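Local coordinates for protein BtGH115A (Bacteroides thetaiotaomicron, PDB 5BY3) that probably removes 4-O-methyl-glucuronic acid from decorated arabinogalactans by hydrolysis, as a family GH115 alpha-glucuronidase, at residues Y370-H375 and P411-Q416. Sequence-based numbering, arbitrary orientation.
Sequences YGYIRH and PSLIYQ
Leu-413 reaches out from the first turn of helix 411-423 and sets its two methyls against the loop that carries Gly-371 and Tyr-372. Its CD1 does most of the touching, lying 3.4 Å from CE1 of Tyr-372 and 3.9 Å from both CD1 and CZ of that ring. The approach is oblique to the ring, and the two side chains cross at about a right angle. The leucine CD1 lies along the CD1/CE1 side of the ring, whereas CD2 comes nearest its hydroxyl end. The leucine CG stands anti to its own backbone N (chi1 160°), which sends the branch away from the helix and over to the loop. CD2 sits 4.1 Å from Tyr-372 OH and the same distance from the carbonyl O of Tyr-370, while CD1 also comes within 4.0 Å of Gly-371 O. The backbones come closest at Gly-371 and Ile-414, CA to CA 6.8 Å. Beyond the leucine, the Tyr-372 hydroxyl hydrogen-bonds Asn-739 OD1 and the side chain touches Pro-698, both in the C-terminal part of the chain. At the start of the loop, Asp-368 OD1 takes hydrogen bonds from the backbone N of both Tyr-370 and Tyr-372. With an alanine here in place of Tyr-372, Leu-413 CD1 would be likely to lose the ring it packs on and Asn-739 the hydroxyl it bonds. The helix and the loop, which follows strand 362-366, belong to the parallel eight-stranded barrel of this GH115 enzyme, and the contact is buried packing between them. No hydrogen bond or salt bridge crosses it; the leucine thus offers only hydrocarbon to the phenol and the nearby carbonyls, and cohesion here rests on van der Waals fit, with the tyrosine's polar end satisfied elsewhere.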
loop_
_atom_site.group_PDB
_atom_site.type_symbol
_atom_site.label_atom_id
_atom_site.label_comp_id
_atom_site.label_asym_id
_atom_site.label_seq_id
_atom_site.Cartn_x
_atom_site.Cartn_y
_atom_site.Cartn_z
ATOM N N TYR A 370 8.236 -2.183 5.579
ATOM C CA TYR A 370 7.414 -1.523 6.586
ATOM C C TYR A 370 7.071 -0.097 6.176
ATOM O O TYR A 370 6.787 0.767 7.025
ATOM C CB TYR A 370 8.037 -1.672 7.968
ATOM C CG TYR A 370 8.218 -3.139 8.395
ATOM C CD1 TYR A 370 9.179 -3.959 7.802
ATOM C CD2 TYR A 370 7.403 -3.719 9.394
ATOM C CE1 TYR A 370 9.322 -5.291 8.184
ATOM C CE2 TYR A 370 7.541 -5.063 9.784
ATOM C CZ TYR A 370 8.491 -5.836 9.179
ATOM O OH TYR A 370 8.629 -7.142 9.538
ATOM N N GLY A 371 7.033 0.138 4.861
ATOM C CA GLY A 371 6.544 1.404 4.308
ATOM C C GLY A 371 7.527 2.574 4.358
ATOM O O GLY A 371 7.124 3.750 4.211
ATOM N N TYR A 372 8.810 2.254 4.576
ATOM C CA TYR A 372 9.914 3.221 4.445
ATOM C C TYR A 372 10.787 2.949 3.235
ATOM O O TYR A 372 11.556 1.969 3.198
ATOM C CB TYR A 372 10.770 3.246 5.704
ATOM C CG TYR A 372 9.973 3.588 6.943
ATOM C CD1 TYR A 372 9.582 4.918 7.214
ATOM C CD2 TYR A 372 9.566 2.573 7.837
ATOM C CE1 TYR A 372 8.854 5.240 8.369
ATOM C CE2 TYR A 372 8.826 2.885 8.967
ATOM C CZ TYR A 372 8.473 4.206 9.229
ATOM O OH TYR A 372 7.776 4.471 10.382
ATOM N N ILE A 373 10.650 3.817 2.238
ATOM C CA ILE A 373 11.406 3.709 0.960
ATOM C C ILE A 373 12.929 3.724 1.180
ATOM O O ILE A 373 13.458 4.666 1.792
ATOM C CB ILE A 373 10.928 4.785 -0.048
ATOM C CG1 ILE A 373 9.468 4.495 -0.386
ATOM C CG2 ILE A 373 11.768 4.769 -1.323
ATOM C CD1 ILE A 373 8.733 5.575 -1.164
ATOM N N ARG A 374 13.626 2.680 0.703
ATOM C CA ARG A 374 15.096 2.576 0.926
ATOM C C ARG A 374 15.926 3.545 0.035
ATOM O O ARG A 374 16.949 4.076 0.467
ATOM C CB ARG A 374 15.610 1.136 0.815
ATOM C CG ARG A 374 15.131 0.180 1.915
ATOM C CD ARG A 374 16.236 -0.830 2.206
ATOM N NE ARG A 374 15.946 -1.741 3.299
ATOM C CZ ARG A 374 16.396 -1.610 4.537
ATOM N NH1 ARG A 374 17.179 -0.573 4.882
ATOM N NH2 ARG A 374 16.064 -2.514 5.443
ATOM N N HIS A 375 15.480 3.794 -1.196
ATOM C CA HIS A 375 16.296 4.604 -2.088
ATOM C C HIS A 375 15.498 5.529 -2.971
ATOM O O HIS A 375 14.537 5.108 -3.637
ATOM C CB HIS A 375 17.251 3.735 -2.936
ATOM C CG HIS A 375 18.152 4.535 -3.818
ATOM N ND1 HIS A 375 19.399 4.955 -3.413
ATOM C CD2 HIS A 375 17.966 5.038 -5.064
ATOM C CE1 HIS A 375 19.951 5.664 -4.382
ATOM N NE2 HIS A 375 19.098 5.740 -5.388
ATOM N N PRO A 411 -2.261 5.989 7.096
ATOM C CA PRO A 411 -2.453 6.824 5.904
ATOM C C PRO A 411 -1.467 7.949 5.839
ATOM O O PRO A 411 -1.041 8.295 4.744
ATOM C CB PRO A 411 -3.861 7.403 6.117
ATOM C CG PRO A 411 -4.552 6.280 6.825
ATOM C CD PRO A 411 -3.526 5.783 7.816
ATOM N N SER A 412 -1.134 8.500 7.013
ATOM C CA SER A 412 -0.205 9.587 7.171
ATOM C C SER A 412 1.213 9.224 6.736
ATOM O O SER A 412 1.949 10.101 6.310
ATOM C CB SER A 412 -0.148 10.006 8.622
ATOM O OG SER A 412 -1.354 10.630 8.958
ATOM N N LEU A 413 1.575 7.943 6.864
ATOM C CA LEU A 413 2.920 7.475 6.584
ATOM C C LEU A 413 2.979 7.099 5.101
ATOM O O LEU A 413 3.967 7.422 4.403
ATOM C CB LEU A 413 3.337 6.337 7.527
ATOM C CG LEU A 413 4.513 5.425 7.098
ATOM C CD1 LEU A 413 5.860 6.160 7.179
ATOM C CD2 LEU A 413 4.521 4.125 7.895
ATOM N N ILE A 414 1.924 6.444 4.625
ATOM C CA ILE A 414 1.820 6.154 3.236
ATOM C C ILE A 414 1.932 7.504 2.525
ATOM O O ILE A 414 2.831 7.671 1.683
ATOM C CB ILE A 414 0.532 5.379 2.891
ATOM C CG1 ILE A 414 0.547 4.008 3.568
ATOM C CG2 ILE A 414 0.313 5.232 1.366
ATOM C CD1 ILE A 414 -0.847 3.399 3.546
ATOM N N TYR A 415 1.061 8.458 2.887
ATOM C CA TYR A 415 1.088 9.784 2.283
ATOM C C TYR A 415 2.483 10.377 2.228
ATOM O O TYR A 415 2.957 10.689 1.123
ATOM C CB TYR A 415 0.194 10.785 2.983
ATOM C CG TYR A 415 0.275 12.138 2.309
ATOM C CD1 TYR A 415 -0.222 12.310 1.027
ATOM C CD2 TYR A 415 0.895 13.241 2.931
ATOM C CE1 TYR A 415 -0.108 13.528 0.360
ATOM C CE2 TYR A 415 0.988 14.494 2.285
ATOM C CZ TYR A 415 0.479 14.617 0.995
ATOM O OH TYR A 415 0.530 15.806 0.312
ATOM N N GLN A 416 3.137 10.532 3.394
ATOM C CA GLN A 416 4.386 11.267 3.407
ATOM C C GLN A 416 5.529 10.597 2.638
ATOM O O GLN A 416 6.362 11.291 2.057
ATOM C CB GLN A 416 4.788 11.754 4.800
ATOM C CG GLN A 416 5.770 10.890 5.582
ATOM C CD GLN A 416 7.252 11.056 5.235
ATOM O OE1 GLN A 416 7.764 12.142 4.945
ATOM N NE2 GLN A 416 7.952 9.953 5.301
#